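Local coordinates for protein tyrocidine synthase 2 (Brevibacillus parabrevis, PDB 6TA8) that is a member of the nonribosomal peptide synthetase family and carries a condensation domain, built on separate beta sheets with helices packed around them, at residues Leu149-Lys153 and Asp154-Leu158; Ala205-Leu208 and Gln209-Ala212; Pro260-Glu263 and Asn264-His268; Leu441-Glu445 and Lys446-Ser450. All coordinates share one frame; numbering follows the deposited sequence.

Interaction 1: Leu149-Lys153 and Asp154-Leu158; sequences LFATK and DGDHL
F150 and H157 face each other as an antiparallel hydrogen-bonded pair, and this is the tight part of the contact. F150 N reaches H157 O at 2.6 Å in an almost straight bond (179°). H157 N answers to F150 O at 2.7 Å. F150 CB and H157 CB lie 4.0 Å apart on one face of the sheet. The F150 ring meets the ring of Y114 and packs on I126 and L129 of helix 122-134. The H157 ring meets F62, and its ND1 is bonded to S403 OG. On the other face L149 CB rests on L158 CD1 at 4.0 Å. L149 CD1 meets D156 CB, and D156 OD1 lies against A151 CB at 3.3 Å. D156 OD2 is taken by the backbone N of F67. The motif is a beta hairpin of strands 145-152 and 155-163, closed by a type I turn from T152 to G155. The turn is the looser, solvent side. K153 and D154 are exposed there, and the K153 chain is extended. T152 OG1 sits between its backbone N and carbonyl carbon (chi1 55°) and donates to D154 OD1 at 2.6 Å. At G155 (phi 120°) a CB would press on the preceding carbonyl O, which calls for glycine.

Interaction 2: Ala205-Leu208 and Gln209-Ala212; sequences AAQL and QKYA
Y211 N donates to Q207 O at 3.0 Å, and the bond is nearly straight (171° at the hydrogen). This is the sound i to i+4 bond of the last two turns of helix 201-212. The bonds beside it are weak. Q209 N is 3.4 Å from A205 O, and A212 N meets L208 O at a bent angle.

The side chains of Q207 and K210 cross at about a right angle. The Q207 chain is bent at chi2 (51°), which turns its amide back over the next turn of the helix. Q207 OE1 then sits 3.7 Å from K210 CD, and Q207 NE2 is 4.0 Å from K210 CB. Both are plain contacts with the aliphatic part of the lysine. The amide is held from outside, since NE2 donates to the backbone O of I310. K210 is extended beyond CG and runs past A206 O, which K210 CG approaches at 3.8 Å. K210 and A206 are exposed.

On the same side of the helix as Q207, Y211 CB stands 3.6 Å from Q207 O, while the Y211 side chain touches E216 and K355 in loops. A212 CB is 3.3 Å from L208 O. Q209 NE2 has two partners, D213 OD2 and the backbone O of L366.

L208 and A212 both pack on I362 of helix 359-365. The end of helix 201-212 thus lies against that helix and the loop after it, with Q207 also touching N312 in a loop before strand 325-332.

Interaction 3: Pro260-Glu263 and Asn264-His268; sequences PQTE and NLLRH
P260-E263 and N264-H268 form one helical run, and the bonds between them are mostly i to i+4. N264 N reaches P260 O at 3.3 Å. L265 N reaches Q261 O at 3.2 Å. The bond of L266 N to T262 O is weak. At the C-terminal end, E263 O is approached by three donors. R267 N gives E263 O its shortest bond, 2.7 Å, and L266 N adds a weak one at 3.1 Å. H268 ND1 makes a third, weak bond of 3.5 Å to E263 O, which lies in the plane of the imidazole at its edge. H268 is the first residue to leave helical angles. Its CG lies beside the backbone N, opposite the carbonyl carbon (chi1 -56°), which brings the ring back to the last turn.

E263 and R267 lie side by side and point the same way. E263 OE1 touches R267 CG at 3.4 Å, but the charged groups do not meet. E263 OE2 lies 3.9 Å from L266 CD1. The T262 and L266 side chains also lie side by side, with T262 CG2 4.0 Å from L266 CD1. T262 OG1 turns away to T258 O and L432 N.

T262 and L266 both rest on I427 of strand 421-428. L265 packs on I463 of helix 445-466 and M277 of helix 277-293, which also meets L266. Helix 259-267 is thus packed against both helices and the sheet.

Interaction 4: Leu441-Glu445 and Lys446-Ser450; sequences LQYEE and KTIAS
I448 CD1 lies over one face of the Y443 ring in a CH-pi contact, 4.0 Å from the ring centroid and 28° off the ring normal. I448 CD1 comes closest to Y443 CG, at 3.6 Å. The two side chains cross at about a right angle. The bend of I448 at chi2 (-57°) puts CD1 over the ring. I448 CG1 meets Y443 CB at 3.7 Å. T447 CG2 approaches the ring obliquely, 3.8 Å from CD1 of Y443.

E444 is the N-cap residue of helix 445-466. E444 O accepts I448 N at 3.3 Å. T447 N adds a weak bond to E444 O at 2.9 Å. A449 N bonds to E445 O at 2.9 Å and continues the helix. K446 folds back at chi2 and chi3, which brings K446 NZ to 3.8 Å from E445 CB. Its ammonium is not in contact with either glutamate carboxylate.

Further out, D239 OD2 accepts both T447 OG1 and E444 N. It thus ties the cap residue to the first turn. Y443 OH is bonded to the backbone O of P237.

Y443, E445 and I448 pack on Y438 of strand 431-439. E445, I448 and A449 reach L253 of strand 250-256. T447 O accepts W292 NE1 from helix 277-293. The start of helix 445-466 is thus seated on two neighbouring strands of the six-stranded sheet.

In the fold
The four contacts follow one another along the chain, all within the condensation domain. Interaction 1 is a hairpin in the five-stranded mixed sheet. Interaction 2 lies on helix 201-212, with its centre about 44 Å from that of interaction 1 and on the opposite side of the chain's centre. Interactions 3 and 4 belong together around the six-stranded sheet, with centres about 29 Å apart. Interaction 4 begins helix 445-466, and the far part of the same helix packs on helix 259-267 of interaction 3. No two contacts touch; the closest pair, 3 and 4, keeps about 15 Å between nearest atoms. All four are local contacts in separate parts of the fold.

Interaction 1: Leu149-Lys153 and Asp154-Leu158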
# COMPACT_ATOMS: atom_id res chain seq x y z
N LEU A 149 8.15 18.69 12.22
CA LEU A 149 8.36 19.91 11.44
C LEU A 149 9.84 20.27 11.49
O LEU A 149 10.39 20.49 12.57
CB LEU A 149 7.51 21.06 11.99
CG LEU A 149 7.72 22.43 11.35
CD1 LEU A 149 7.44 22.38 9.85
CD2 LEU A 149 6.85 23.48 12.03
N PHE A 150 10.47 20.33 10.32
CA PHE A 150 11.88 20.67 10.19
C PHE A 150 11.99 22.02 9.49
O PHE A 150 11.76 22.11 8.28
CB PHE A 150 12.64 19.59 9.42
CG PHE A 150 12.51 18.21 10.01
CD1 PHE A 150 13.37 17.79 11.01
CD2 PHE A 150 11.53 17.35 9.56
CE1 PHE A 150 13.25 16.52 11.55
CE2 PHE A 150 11.40 16.08 10.10
CZ PHE A 150 12.26 15.67 11.10
N ALA A 151 12.33 23.05 10.25
CA ALA A 151 12.47 24.40 9.71
C ALA A 151 13.92 24.66 9.33
O ALA A 151 14.80 24.64 10.19
CB ALA A 151 11.98 25.44 10.72
N THR A 152 14.16 24.90 8.05
CA THR A 152 15.49 25.21 7.53
C THR A 152 15.47 26.60 6.90
O THR A 152 14.46 27.30 6.91
CB THR A 152 15.96 24.16 6.53
OG1 THR A 152 14.99 24.02 5.48
CG2 THR A 152 16.15 22.81 7.21
N LYS A 153 16.62 26.99 6.33
CA LYS A 153 16.73 28.31 5.72
C LYS A 153 16.01 28.38 4.37
O LYS A 153 15.75 29.49 3.89
CB LYS A 153 18.20 28.68 5.55
CG LYS A 153 19.02 27.65 4.79
CD LYS A 153 20.50 27.99 4.82
CE LYS A 153 21.33 26.92 4.11
NZ LYS A 153 22.78 27.21 4.20
N ASP A 154 15.69 27.24 3.76
CA ASP A 154 15.05 27.20 2.45
C ASP A 154 13.62 26.67 2.53
O ASP A 154 13.15 26.03 1.60
CB ASP A 154 15.88 26.37 1.48
CG ASP A 154 16.19 24.98 2.02
OD1 ASP A 154 15.99 24.75 3.23
OD2 ASP A 154 16.65 24.13 1.23
N GLY A 155 12.94 26.93 3.63
CA GLY A 155 11.56 26.50 3.82
C GLY A 155 11.42 25.60 5.03
O GLY A 155 12.34 25.46 5.85
N ASP A 156 10.25 24.98 5.14
CA ASP A 156 9.92 24.08 6.24
C ASP A 156 9.53 22.72 5.68
O ASP A 156 8.73 22.64 4.74
CB ASP A 156 8.78 24.65 7.09
CG ASP A 156 9.21 25.84 7.92
OD1 ASP A 156 10.40 26.20 7.88
OD2 ASP A 156 8.35 26.42 8.62
N HIS A 157 10.09 21.66 6.26
CA HIS A 157 9.76 20.29 5.89
C HIS A 157 8.87 19.69 6.97
O HIS A 157 9.15 19.83 8.16
CB HIS A 157 11.03 19.45 5.72
CG HIS A 157 11.97 19.98 4.68
ND1 HIS A 157 11.85 19.65 3.34
CD2 HIS A 157 13.04 20.80 4.77
CE1 HIS A 157 12.81 20.25 2.66
NE2 HIS A 157 13.54 20.95 3.50
N LEU A 158 7.81 19.01 6.54
CA LEU A 158 6.83 18.42 7.45
C LEU A 158 6.77 16.92 7.20
O LEU A 158 6.35 16.48 6.12
CB LEU A 158 5.46 19.06 7.28
CG LEU A 158 4.42 18.67 8.34
CD1 LEU A 158 4.82 19.19 9.71
CD2 LEU A 158 3.04 19.19 7.95

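Interaction 2: Ala205-Leu208 and Gln209-Ala212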
# COMPACT_ATOMS: atom_id res chain seq x y z
N ALA A 205 -15.35 -3.31 9.63
CA ALA A 205 -14.91 -4.60 10.15
C ALA A 205 -16.07 -5.40 10.71
O ALA A 205 -16.05 -6.63 10.66
CB ALA A 205 -13.83 -4.40 11.22
N ALA A 206 -17.08 -4.72 11.26
CA ALA A 206 -18.27 -5.43 11.73
C ALA A 206 -19.07 -6.00 10.57
O ALA A 206 -19.55 -7.14 10.64
CB ALA A 206 -19.14 -4.49 12.57
N GLN A 207 -19.21 -5.23 9.49
CA GLN A 207 -19.90 -5.74 8.31
C GLN A 207 -19.04 -6.76 7.57
O GLN A 207 -19.57 -7.63 6.87
CB GLN A 207 -20.27 -4.58 7.38
CG GLN A 207 -20.94 -4.98 6.07
CD GLN A 207 -22.11 -5.92 6.28
OE1 GLN A 207 -22.94 -5.73 7.17
NE2 GLN A 207 -22.19 -6.95 5.44
N LEU A 208 -17.71 -6.69 7.73
CA LEU A 208 -16.83 -7.63 7.05
C LEU A 208 -17.02 -9.05 7.56
O LEU A 208 -16.85 -10.01 6.80
CB LEU A 208 -15.38 -7.19 7.21
CG LEU A 208 -14.37 -7.71 6.18
CD1 LEU A 208 -14.77 -7.32 4.77
CD2 LEU A 208 -12.99 -7.18 6.51
N GLN A 209 -17.36 -9.21 8.84
CA GLN A 209 -17.58 -10.54 9.38
C GLN A 209 -18.92 -11.11 8.91
O GLN A 209 -19.04 -12.31 8.66
CB GLN A 209 -17.51 -10.51 10.91
CG GLN A 209 -17.72 -11.87 11.57
CD GLN A 209 -16.68 -12.89 11.15
OE1 GLN A 209 -15.48 -12.60 11.12
NE2 GLN A 209 -17.13 -14.10 10.83
N LYS A 210 -19.94 -10.25 8.79
CA LYS A 210 -21.22 -10.70 8.27
C LYS A 210 -21.10 -11.12 6.81
O LYS A 210 -21.64 -12.16 6.41
CB LYS A 210 -22.27 -9.60 8.42
CG LYS A 210 -22.60 -9.24 9.86
CD LYS A 210 -23.54 -8.05 9.94
CE LYS A 210 -23.91 -7.73 11.37
NZ LYS A 210 -24.75 -6.50 11.46
N TYR A 211 -20.39 -10.33 6.00
CA TYR A 211 -20.14 -10.71 4.62
C TYR A 211 -19.24 -11.94 4.54
O TYR A 211 -19.30 -12.68 3.55
CB TYR A 211 -19.52 -9.54 3.86
CG TYR A 211 -19.11 -9.85 2.44
CD1 TYR A 211 -20.06 -9.93 1.42
CD2 TYR A 211 -17.78 -10.07 2.11
CE1 TYR A 211 -19.69 -10.22 0.12
CE2 TYR A 211 -17.40 -10.36 0.82
CZ TYR A 211 -18.36 -10.43 -0.17
OH TYR A 211 -17.98 -10.72 -1.47
N ALA A 212 -18.41 -12.16 5.56
CA ALA A 212 -17.56 -13.35 5.57
C ALA A 212 -18.40 -14.62 5.68
O ALA A 212 -18.09 -15.63 5.04
CB ALA A 212 -16.57 -13.27 6.73

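Interaction 3: Pro260-Glu263 and Asn264-His268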
# COMPACT_ATOMS: atom_id res chain seq x y z
N PRO A 260 6.50 11.86 -22.19
CA PRO A 260 5.74 11.50 -23.40
C PRO A 260 5.36 10.03 -23.46
O PRO A 260 4.30 9.69 -23.99
CB PRO A 260 6.68 11.89 -24.55
CG PRO A 260 7.64 12.85 -23.95
CD PRO A 260 7.84 12.35 -22.56
N GLN A 261 6.21 9.15 -22.92
CA GLN A 261 5.88 7.73 -22.90
C GLN A 261 4.75 7.43 -21.92
O GLN A 261 3.96 6.51 -22.14
CB GLN A 261 7.11 6.90 -22.55
CG GLN A 261 8.14 6.79 -23.66
CD GLN A 261 9.48 6.29 -23.16
OE1 GLN A 261 9.76 6.33 -21.96
NE2 GLN A 261 10.32 5.83 -24.07
N THR A 262 4.66 8.20 -20.83
CA THR A 262 3.64 7.94 -19.82
C THR A 262 2.26 8.40 -20.28
O THR A 262 1.28 7.67 -20.10
CB THR A 262 4.02 8.63 -18.51
OG1 THR A 262 5.38 8.33 -18.17
CG2 THR A 262 3.11 8.16 -17.38
N GLU A 263 2.17 9.59 -20.87
CA GLU A 263 0.87 10.08 -21.33
C GLU A 263 0.34 9.24 -22.49
O GLU A 263 -0.87 9.09 -22.64
CB GLU A 263 0.98 11.55 -21.74
CG GLU A 263 0.58 12.52 -20.64
CD GLU A 263 -0.91 12.48 -20.34
OE1 GLU A 263 -1.71 12.41 -21.30
OE2 GLU A 263 -1.28 12.52 -19.15
N ASN A 264 1.24 8.69 -23.32
CA ASN A 264 0.81 7.71 -24.31
C ASN A 264 0.20 6.49 -23.64
O ASN A 264 -0.81 5.95 -24.11
CB ASN A 264 1.99 7.31 -25.20
CG ASN A 264 2.35 8.37 -26.21
OD1 ASN A 264 1.95 9.53 -26.10
ND2 ASN A 264 3.12 7.98 -27.22
N LEU A 265 0.79 6.05 -22.53
CA LEU A 265 0.25 4.93 -21.77
C LEU A 265 -1.05 5.30 -21.06
O LEU A 265 -1.83 4.40 -20.74
CB LEU A 265 1.29 4.44 -20.76
CG LEU A 265 1.09 3.09 -20.08
CD1 LEU A 265 2.42 2.38 -19.91
CD2 LEU A 265 0.42 3.26 -18.73
N LEU A 266 -1.29 6.58 -20.82
CA LEU A 266 -2.47 7.03 -20.09
C LEU A 266 -3.61 7.47 -20.99
O LEU A 266 -4.77 7.39 -20.57
CB LEU A 266 -2.10 8.19 -19.15
CG LEU A 266 -1.23 7.87 -17.93
CD1 LEU A 266 -0.72 9.16 -17.30
CD2 LEU A 266 -2.01 7.05 -16.93
N ARG A 267 -3.32 7.94 -22.20
CA ARG A 267 -4.33 8.58 -23.04
C ARG A 267 -4.52 7.95 -24.41
O ARG A 267 -5.59 8.14 -25.00
CB ARG A 267 -3.99 10.07 -23.23
CG ARG A 267 -4.66 11.00 -22.24
CD ARG A 267 -5.70 11.88 -22.93
NE ARG A 267 -6.63 11.10 -23.74
CZ ARG A 267 -7.60 10.33 -23.24
NH1 ARG A 267 -8.39 9.66 -24.07
NH2 ARG A 267 -7.77 10.23 -21.93
N HIS A 268 -3.54 7.22 -24.93
CA HIS A 268 -3.56 6.80 -26.33
C HIS A 268 -3.49 5.30 -26.55
O HIS A 268 -3.56 4.86 -27.71
CB HIS A 268 -2.41 7.47 -27.09
CG HIS A 268 -2.41 8.97 -27.00
ND1 HIS A 268 -1.95 9.64 -25.89
CD2 HIS A 268 -2.81 9.91 -27.88
CE1 HIS A 268 -2.06 10.94 -26.09
NE2 HIS A 268 -2.58 11.13 -27.29

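Interaction 4: Leu441-Glu445 and Lys446-Ser450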
# COMPACT_ATOMS: atom_id res chain seq x y z
N LEU A 441 21.39 -10.14 -0.09
CA LEU A 441 21.91 -11.47 0.23
C LEU A 441 21.32 -12.56 -0.66
O LEU A 441 21.73 -13.72 -0.55
CB LEU A 441 21.65 -11.80 1.70
CG LEU A 441 21.82 -10.69 2.73
CD1 LEU A 441 21.65 -11.25 4.13
CD2 LEU A 441 23.18 -10.01 2.59
N GLN A 442 20.38 -12.21 -1.54
CA GLN A 442 19.80 -13.16 -2.48
C GLN A 442 20.05 -12.80 -3.93
O GLN A 442 20.11 -13.70 -4.77
CB GLN A 442 18.28 -13.27 -2.26
CG GLN A 442 17.89 -14.06 -1.02
CD GLN A 442 16.41 -13.96 -0.71
OE1 GLN A 442 15.80 -12.91 -0.89
NE2 GLN A 442 15.83 -15.06 -0.25
N TYR A 443 20.19 -11.52 -4.26
CA TYR A 443 20.40 -11.07 -5.62
C TYR A 443 21.49 -10.02 -5.67
O TYR A 443 21.60 -9.18 -4.77
CB TYR A 443 19.13 -10.47 -6.22
CG TYR A 443 18.08 -11.48 -6.53
CD1 TYR A 443 18.19 -12.31 -7.64
CD2 TYR A 443 16.98 -11.62 -5.70
CE1 TYR A 443 17.22 -13.24 -7.92
CE2 TYR A 443 16.01 -12.55 -5.97
CZ TYR A 443 16.14 -13.36 -7.08
OH TYR A 443 15.17 -14.28 -7.33
N GLU A 444 22.29 -10.07 -6.73
CA GLU A 444 23.17 -8.97 -7.06
C GLU A 444 22.41 -7.96 -7.91
O GLU A 444 21.50 -8.33 -8.67
CB GLU A 444 24.41 -9.48 -7.81
CG GLU A 444 25.31 -10.36 -6.95
CD GLU A 444 26.45 -10.98 -7.74
OE1 GLU A 444 26.22 -11.41 -8.89
OE2 GLU A 444 27.58 -11.04 -7.20
N GLU A 445 22.78 -6.69 -7.77
CA GLU A 445 22.06 -5.62 -8.46
C GLU A 445 22.03 -5.82 -9.97
O GLU A 445 21.16 -5.26 -10.64
CB GLU A 445 22.68 -4.26 -8.13
CG GLU A 445 21.74 -3.09 -8.32
CD GLU A 445 22.46 -1.76 -8.40
OE1 GLU A 445 23.08 -1.48 -9.44
OE2 GLU A 445 22.40 -1.00 -7.41
N LYS A 446 22.97 -6.60 -10.52
CA LYS A 446 22.99 -6.85 -11.95
C LYS A 446 21.89 -7.83 -12.36
O LYS A 446 21.30 -7.68 -13.44
CB LYS A 446 24.37 -7.40 -12.36
CG LYS A 446 25.44 -6.33 -12.59
CD LYS A 446 25.78 -5.56 -11.32
CE LYS A 446 26.21 -6.50 -10.19
NZ LYS A 446 25.98 -5.89 -8.85
N THR A 447 21.61 -8.82 -11.52
CA THR A 447 20.51 -9.74 -11.80
C THR A 447 19.16 -9.03 -11.73
O THR A 447 18.26 -9.32 -12.52
CB THR A 447 20.55 -10.92 -10.83
OG1 THR A 447 21.85 -11.53 -10.86
CG2 THR A 447 19.50 -11.96 -11.19
N ILE A 448 19.02 -8.10 -10.78
CA ILE A 448 17.77 -7.34 -10.68
C ILE A 448 17.65 -6.35 -11.82
O ILE A 448 16.56 -6.13 -12.36
CB ILE A 448 17.69 -6.65 -9.31
CG1 ILE A 448 17.73 -7.69 -8.19
CG2 ILE A 448 16.42 -5.82 -9.20
CD1 ILE A 448 16.64 -8.73 -8.28
N ALA A 449 18.77 -5.74 -12.22
CA ALA A 449 18.74 -4.78 -13.33
C ALA A 449 18.33 -5.45 -14.64
O ALA A 449 17.75 -4.80 -15.51
CB ALA A 449 20.10 -4.10 -13.48
N SER A 450 18.64 -6.74 -14.79
CA SER A 450 18.22 -7.46 -15.99
C SER A 450 16.71 -7.62 -16.04
O SER A 450 16.09 -7.44 -17.10
CB SER A 450 18.91 -8.82 -16.05
OG SER A 450 18.46 -9.58 -17.16